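6-phosphogluconate dehydrogenase (Pseudomonas syringae, PDB 5U5G) probably catalyses the NADPH-dependent reduction of (2-oxopropyl)phosphonate, a late step in fosfomycin biosynthesis. Local coordinates at residues A[117-122]-A[143-148]; A[185-190]-A[219-224]; A[223-228]-A[281-286]. One frame throughout, in Å; residues are numbered along the deposited sequence.

In the fold
From the N terminus, contact 1 comes first, within the NADP-binding part of the fold: from strand 117-124 the chain returns through helix 126-131 and strand 135-139, and helix 143-156 packs back on the strand it left. That loop is complete before helix 168-196 carries the chain into the helical part, where contact 2 closes a second, bringing helix 216-226 against 185-190. Contact 3 starts on 223-228, where contact 2 ends, sharing Gly223 and Tyr224, and closes a strand-free loop of 52 residues with the C-terminal helix 282-287. None nests or crosses. Contacts 2 and 3 touch, whereas contact 1 lies across the chain's centre, about 35 Å from contact 2 centre to centre.

Contact 1 (A[117-122]-A[143-148]); sequences DYIECP and PEAYGL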
# COMPACT_ATOMS: atom_id res chain seq x y z
N ASP A 117 -20.69 15.97 25.08
CA ASP A 117 -19.41 15.44 24.62
C ASP A 117 -19.39 15.26 23.11
O ASP A 117 -20.23 14.55 22.55
CB ASP A 117 -19.08 14.11 25.27
CG ASP A 117 -18.31 14.28 26.57
OD1 ASP A 117 -17.07 14.46 26.52
OD2 ASP A 117 -18.97 14.24 27.63
N TYR A 118 -18.42 15.89 22.46
CA TYR A 118 -18.07 15.59 21.08
C TYR A 118 -17.05 14.45 21.07
O TYR A 118 -16.05 14.51 21.79
CB TYR A 118 -17.49 16.84 20.41
CG TYR A 118 -17.24 16.74 18.91
CD1 TYR A 118 -18.30 16.72 18.01
CD2 TYR A 118 -15.94 16.71 18.39
CE1 TYR A 118 -18.08 16.66 16.63
CE2 TYR A 118 -15.70 16.64 17.03
CZ TYR A 118 -16.78 16.61 16.15
OH TYR A 118 -16.55 16.55 14.80
N ILE A 119 -17.33 13.40 20.30
CA ILE A 119 -16.36 12.34 20.03
C ILE A 119 -15.96 12.45 18.56
O ILE A 119 -16.80 12.28 17.66
CB ILE A 119 -16.91 10.95 20.36
CG1 ILE A 119 -17.16 10.81 21.88
CG2 ILE A 119 -15.93 9.86 19.90
CD1 ILE A 119 -15.91 10.95 22.74
N GLU A 120 -14.70 12.77 18.34
CA GLU A 120 -14.11 12.94 17.01
C GLU A 120 -13.66 11.57 16.53
O GLU A 120 -12.70 11.01 17.07
CB GLU A 120 -12.97 13.95 17.12
CG GLU A 120 -12.00 14.09 15.97
CD GLU A 120 -10.78 14.95 16.35
OE1 GLU A 120 -10.85 15.70 17.35
OE2 GLU A 120 -9.75 14.86 15.66
N CYS A 121 -14.36 10.99 15.54
CA CYS A 121 -14.19 9.57 15.20
C CYS A 121 -14.12 9.35 13.68
O CYS A 121 -14.98 8.66 13.11
CB CYS A 121 -15.32 8.76 15.82
SG CYS A 121 -15.09 6.95 15.81
N PRO A 122 -13.11 9.90 13.00
CA PRO A 122 -12.95 9.58 11.58
C PRO A 122 -12.66 8.09 11.41
O PRO A 122 -12.15 7.43 12.32
CB PRO A 122 -11.77 10.45 11.13
CG PRO A 122 -11.00 10.75 12.41
CD PRO A 122 -12.06 10.83 13.49
N PRO A 143 -12.27 10.68 27.96
CA PRO A 143 -12.28 9.22 28.17
C PRO A 143 -13.60 8.66 28.68
O PRO A 143 -13.92 7.51 28.35
CB PRO A 143 -11.14 9.01 29.19
CG PRO A 143 -10.96 10.33 29.84
CD PRO A 143 -11.24 11.35 28.78
N GLU A 144 -14.38 9.39 29.46
CA GLU A 144 -15.64 8.79 29.90
C GLU A 144 -16.63 8.66 28.75
O GLU A 144 -17.24 7.60 28.57
CB GLU A 144 -16.25 9.59 31.06
CG GLU A 144 -17.49 8.90 31.61
CD GLU A 144 -18.39 9.80 32.46
OE1 GLU A 144 -18.40 11.03 32.26
OE2 GLU A 144 -19.10 9.23 33.31
N ALA A 145 -16.79 9.71 27.95
CA ALA A 145 -17.64 9.61 26.76
C ALA A 145 -17.14 8.54 25.80
O ALA A 145 -17.94 7.77 25.25
CB ALA A 145 -17.73 10.96 26.06
N TYR A 146 -15.83 8.48 25.59
CA TYR A 146 -15.27 7.42 24.75
C TYR A 146 -15.66 6.05 25.28
O TYR A 146 -16.17 5.20 24.54
CB TYR A 146 -13.75 7.55 24.68
CG TYR A 146 -13.06 6.39 23.98
CD1 TYR A 146 -13.40 6.04 22.69
CD2 TYR A 146 -12.06 5.67 24.62
CE1 TYR A 146 -12.78 4.99 22.05
CE2 TYR A 146 -11.43 4.62 23.99
CZ TYR A 146 -11.80 4.28 22.70
OH TYR A 146 -11.18 3.24 22.05
N GLY A 147 -15.45 5.81 26.58
CA GLY A 147 -15.83 4.53 27.16
C GLY A 147 -17.29 4.19 26.98
O GLY A 147 -17.65 3.01 26.86
N LEU A 148 -18.17 5.20 26.95
CA LEU A 148 -19.60 4.92 26.83
C LEU A 148 -19.96 4.50 25.41
O LEU A 148 -20.80 3.62 25.22
CB LEU A 148 -20.41 6.15 27.25
CG LEU A 148 -20.27 6.53 28.72
CD1 LEU A 148 -20.99 7.83 29.01
CD2 LEU A 148 -20.81 5.40 29.58
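The methyl of Ala145 rests on Asp117 and Ile119, two residues on the same side of one strand. Its CB lies 3.4 Å from Asp117 CG, and the carboxylate oxygens stand only slightly farther back, with OD1 at 3.6 Å from that methyl. Farther along the strand, the end of Ile119 reaches the same methyl: CG1 is placed beside the backbone N (chi1 -65°), and a second bend carries CD1 out to 3.8 Å from Ala145 CB. The same CD1 lies 3.8 Å from Tyr146 N, so the isoleucine reaches the helix backbone as well as a side chain.

Behind this first shell, Ile119 is bedded on Ile92, Val94 and Val139 of the flanking strands, and Tyr146 stacks on Tyr162. Helix 143-156 packs here on one face of the Rossmann-type sheet, over strands 92-95, 117-124 and 135-139, its first turns crossing strand 117-120 at -68° with the axes 8.7 Å apart. Asp117 also has a long, weak ion pair with Arg142. What crosses between the segments is van der Waals packing: the aspartate offers its carbon skeleton to a methyl, while its charge, 5.7 Å from Glu144 OE1 at OD2, is probably eased by Arg142 and solvent.

Contact 2 (A[185-190]-A[219-224]); sequences AGAIEV and DVALGY
Ala221 fits as a knob into a hole on the long helix 168-196, a helix-to-helix packing in the all-helical C-terminal part that this dehydrogenase family adds to its Rossmann domain. Within the two segments the walls of the hole are Ala187 and Ile188; Leu184 and Ile191, one turn to each side on the same helix, complete it. The fit is close: Ala221 CB is 4.0 Å from Ala187 CB and equally 4.0 Å from Ile188 CG1. With only a methyl at the centre, the backbones approach until the CA atoms of Ile188 and Ala221 are 6.2 Å apart. All three touching residues are buried, and the grip is purely apolar.

Within these segments little else touches. On the far side of helix 216-226, Asp219 has its CB directed away from the partner helix and is exposed, as is Gly223. Leu222 leans past the contact to rest on Ile191 and on Thr209 of helix 201-210. The far side of 185-190 is different, for it faces protein instead of solvent: Glu189 is buried there, its carboxylate taken up by Ser259 OG and Phe258 N of the second subunit and by Tyr282 OH of its own chain. One helix therefore serves both the internal packing and the dimer.

Ile188 joins two partners by its two branches. CG1, set beside the backbone N at chi1 -67°, lies against Ala221, while CD1 runs on away from that methyl. On the other branch, Ile188 CG2 meets Phe283 CD1 at 3.4 Å.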
# COMPACT_ATOMS: atom_id res chain seq x y z
N ALA A 185 -3.13 6.74 -7.03
CA ALA A 185 -2.67 7.28 -8.31
C ALA A 185 -1.50 6.46 -8.86
O ALA A 185 -1.42 6.23 -10.07
CB ALA A 185 -2.26 8.74 -8.15
N GLY A 186 -0.59 6.02 -8.00
CA GLY A 186 0.48 5.15 -8.46
C GLY A 186 -0.03 3.83 -8.98
O GLY A 186 0.40 3.34 -10.03
N ALA A 187 -0.98 3.22 -8.24
CA ALA A 187 -1.48 1.91 -8.65
C ALA A 187 -2.19 2.00 -10.00
O ALA A 187 -2.01 1.12 -10.85
CB ALA A 187 -2.41 1.33 -7.57
N ILE A 188 -2.96 3.07 -10.22
CA ILE A 188 -3.62 3.26 -11.52
C ILE A 188 -2.60 3.46 -12.63
O ILE A 188 -2.78 2.97 -13.76
CB ILE A 188 -4.63 4.42 -11.43
CG1 ILE A 188 -5.79 4.04 -10.51
CG2 ILE A 188 -5.19 4.76 -12.82
CD1 ILE A 188 -6.82 5.15 -10.32
N GLU A 189 -1.51 4.17 -12.35
CA GLU A 189 -0.48 4.32 -13.37
C GLU A 189 0.19 2.99 -13.69
O GLU A 189 0.45 2.68 -14.85
CB GLU A 189 0.56 5.34 -12.92
CG GLU A 189 0.06 6.77 -13.02
CD GLU A 189 1.14 7.78 -12.74
OE1 GLU A 189 2.34 7.44 -12.89
OE2 GLU A 189 0.81 8.93 -12.39
N VAL A 190 0.44 2.18 -12.66
CA VAL A 190 1.14 0.92 -12.88
C VAL A 190 0.24 -0.08 -13.61
O VAL A 190 0.67 -0.75 -14.56
CB VAL A 190 1.65 0.39 -11.53
CG1 VAL A 190 1.91 -1.10 -11.58
CG2 VAL A 190 2.93 1.15 -11.16
N ASP A 219 -5.51 -2.65 -4.05
CA ASP A 219 -6.71 -3.49 -4.08
C ASP A 219 -7.90 -2.73 -4.66
O ASP A 219 -8.63 -3.25 -5.51
CB ASP A 219 -7.05 -4.00 -2.68
CG ASP A 219 -6.01 -5.00 -2.16
OD1 ASP A 219 -5.18 -5.50 -2.96
OD2 ASP A 219 -6.04 -5.28 -0.94
N VAL A 220 -8.11 -1.49 -4.21
CA VAL A 220 -9.21 -0.68 -4.74
C VAL A 220 -9.07 -0.53 -6.25
O VAL A 220 -10.03 -0.72 -7.00
CB VAL A 220 -9.26 0.69 -4.03
CG1 VAL A 220 -10.27 1.59 -4.73
CG2 VAL A 220 -9.62 0.51 -2.56
N ALA A 221 -7.87 -0.17 -6.71
CA ALA A 221 -7.66 0.09 -8.13
C ALA A 221 -7.84 -1.18 -8.96
O ALA A 221 -8.42 -1.14 -10.05
CB ALA A 221 -6.27 0.69 -8.34
N LEU A 222 -7.35 -2.31 -8.44
CA LEU A 222 -7.53 -3.59 -9.12
C LEU A 222 -8.99 -4.01 -9.14
O LEU A 222 -9.49 -4.50 -10.16
CB LEU A 222 -6.71 -4.68 -8.43
CG LEU A 222 -5.20 -4.60 -8.58
CD1 LEU A 222 -4.60 -5.51 -7.51
CD2 LEU A 222 -4.81 -5.04 -9.96
N GLY A 223 -9.68 -3.88 -8.00
CA GLY A 223 -11.11 -4.17 -7.98
C GLY A 223 -11.87 -3.35 -9.00
O GLY A 223 -12.79 -3.85 -9.66
N TYR A 224 -11.48 -2.08 -9.16
CA TYR A 224 -12.10 -1.20 -10.15
C TYR A 224 -11.85 -1.70 -11.56
O TYR A 224 -12.76 -1.72 -12.40
CB TYR A 224 -11.58 0.23 -9.99
CG TYR A 224 -12.33 1.28 -10.81
CD1 TYR A 224 -13.55 1.80 -10.37
CD2 TYR A 224 -11.80 1.77 -12.00
CE1 TYR A 224 -14.24 2.78 -11.11
CE2 TYR A 224 -12.47 2.76 -12.74
CZ TYR A 224 -13.69 3.25 -12.29
OH TYR A 224 -14.36 4.22 -13.01

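Contact 3 (A[223-228]-A[281-286]); sequences GYALSG and QYFSVL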
# COMPACT_ATOMS: atom_id res chain seq x y z
N GLY A 223 -9.68 -3.88 -8.00
CA GLY A 223 -11.11 -4.17 -7.98
C GLY A 223 -11.87 -3.35 -9.00
O GLY A 223 -12.79 -3.85 -9.66
N TYR A 224 -11.48 -2.08 -9.16
CA TYR A 224 -12.10 -1.20 -10.15
C TYR A 224 -11.85 -1.70 -11.56
O TYR A 224 -12.76 -1.72 -12.40
CB TYR A 224 -11.58 0.23 -9.99
CG TYR A 224 -12.33 1.28 -10.81
CD1 TYR A 224 -13.55 1.80 -10.37
CD2 TYR A 224 -11.80 1.77 -12.00
CE1 TYR A 224 -14.24 2.78 -11.11
CE2 TYR A 224 -12.47 2.76 -12.74
CZ TYR A 224 -13.69 3.25 -12.29
OH TYR A 224 -14.36 4.22 -13.01
N ALA A 225 -10.60 -2.07 -11.86
CA ALA A 225 -10.28 -2.53 -13.20
C ALA A 225 -10.88 -3.90 -13.48
O ALA A 225 -11.40 -4.14 -14.57
CB ALA A 225 -8.76 -2.54 -13.41
N LEU A 226 -10.85 -4.80 -12.49
CA LEU A 226 -11.32 -6.16 -12.72
C LEU A 226 -12.83 -6.20 -12.93
O LEU A 226 -13.33 -7.01 -13.72
CB LEU A 226 -10.93 -7.06 -11.54
CG LEU A 226 -9.45 -7.41 -11.48
CD1 LEU A 226 -9.13 -8.07 -10.13
CD2 LEU A 226 -9.05 -8.31 -12.64
N SER A 227 -13.57 -5.36 -12.21
CA SER A 227 -15.02 -5.35 -12.33
C SER A 227 -15.51 -4.55 -13.53
O SER A 227 -16.71 -4.48 -13.76
CB SER A 227 -15.64 -4.80 -11.05
OG SER A 227 -15.31 -3.42 -10.90
N GLY A 228 -14.61 -3.93 -14.30
CA GLY A 228 -15.04 -3.04 -15.36
C GLY A 228 -15.67 -1.74 -14.87
O GLY A 228 -16.56 -1.21 -15.54
N GLN A 281 -11.53 7.31 -11.49
CA GLN A 281 -11.61 7.82 -12.86
C GLN A 281 -10.29 8.43 -13.35
O GLN A 281 -10.20 8.81 -14.53
CB GLN A 281 -12.75 8.83 -12.98
CG GLN A 281 -14.08 8.17 -13.36
CD GLN A 281 -14.01 7.52 -14.74
OE1 GLN A 281 -13.91 8.22 -15.74
NE2 GLN A 281 -14.04 6.19 -14.79
N TYR A 282 -9.28 8.52 -12.49
CA TYR A 282 -7.92 8.76 -12.99
C TYR A 282 -7.57 7.80 -14.12
O TYR A 282 -6.82 8.17 -15.03
CB TYR A 282 -6.91 8.63 -11.84
CG TYR A 282 -5.48 9.04 -12.20
CD1 TYR A 282 -5.23 10.13 -13.03
CD2 TYR A 282 -4.39 8.36 -11.66
CE1 TYR A 282 -3.92 10.52 -13.33
CE2 TYR A 282 -3.08 8.74 -11.95
CZ TYR A 282 -2.85 9.82 -12.77
OH TYR A 282 -1.55 10.18 -13.06
N PHE A 283 -8.09 6.56 -14.08
CA PHE A 283 -7.90 5.60 -15.16
C PHE A 283 -8.24 6.21 -16.51
O PHE A 283 -7.45 6.15 -17.45
CB PHE A 283 -8.78 4.35 -14.94
CG PHE A 283 -8.09 3.22 -14.24
CD1 PHE A 283 -6.98 2.60 -14.80
CD2 PHE A 283 -8.58 2.75 -13.03
CE1 PHE A 283 -6.35 1.54 -14.14
CE2 PHE A 283 -7.97 1.69 -12.37
CZ PHE A 283 -6.85 1.09 -12.93
N SER A 284 -9.42 6.81 -16.62
CA SER A 284 -9.83 7.33 -17.92
C SER A 284 -9.12 8.63 -18.26
O SER A 284 -8.80 8.87 -19.42
CB SER A 284 -11.35 7.51 -17.96
OG SER A 284 -11.76 8.48 -17.02
N VAL A 285 -8.84 9.48 -17.26
CA VAL A 285 -8.08 10.70 -17.52
C VAL A 285 -6.69 10.36 -18.00
O VAL A 285 -6.17 10.97 -18.94
CB VAL A 285 -8.04 11.58 -16.25
CG1 VAL A 285 -7.02 12.69 -16.42
CG2 VAL A 285 -9.41 12.15 -15.95
N LEU A 286 -6.07 9.35 -17.38
CA LEU A 286 -4.73 8.94 -17.77
C LEU A 286 -4.65 8.68 -19.27
O LEU A 286 -3.77 9.21 -19.95
CB LEU A 286 -4.33 7.71 -16.97
CG LEU A 286 -2.86 7.47 -16.63
CD1 LEU A 286 -2.12 8.77 -16.40
CD2 LEU A 286 -2.84 6.60 -15.40
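Tyr224 swings its ring out from helix 216-226 with CG trans to the main-chain N (chi1 -170°), and Gln281 meets it by folding back on itself: its CB leaves in the other direction, but a bend at chi2 brings the amide round to the tyrosine hydroxyl. Gln281 NE2 then donates to Tyr224 OH over 2.7 Å, with an N-H...O angle of 155°. The hydroxyl lies in the plane of the amide, and NE2 comes to the ring at its edge. At the other end of the amide, OE1 accepts from Ser284 OG, which sits above the carbonyl plane; that bond is modelled short, at 2.5 Å, and its exact length is doubtful. The two partners together suggest which way round the amide lies, nitrogen to the tyrosine and oxygen to the serine.

Lower on the ring, Tyr224 meets Phe283 rim to rim. The planes are nearly parallel, 8° apart, yet neither ring covers the other: the centroids are 5.9 Å apart, and the closest atoms are the two CD2 carbons at 3.5 Å. Ala225 CB adds a looser touch on Phe283 CZ at 4.1 Å.

Just beyond, helix 216-226 ends in a Schellman motif with Gly228 at positive phi. Gly223 O accepts from both Ser227 N and Ser227 OG, the latter at 2.8 Å, which ties down the last turn.

Several helices frame this surface contact. Phe283 reaches Ser192 on helix 168-196, Ala225 rests on Leu201 of helix 201-210, and Tyr282 packs on Thr265 and Val269 of helix 257-273 and on Pro257 of the second subunit.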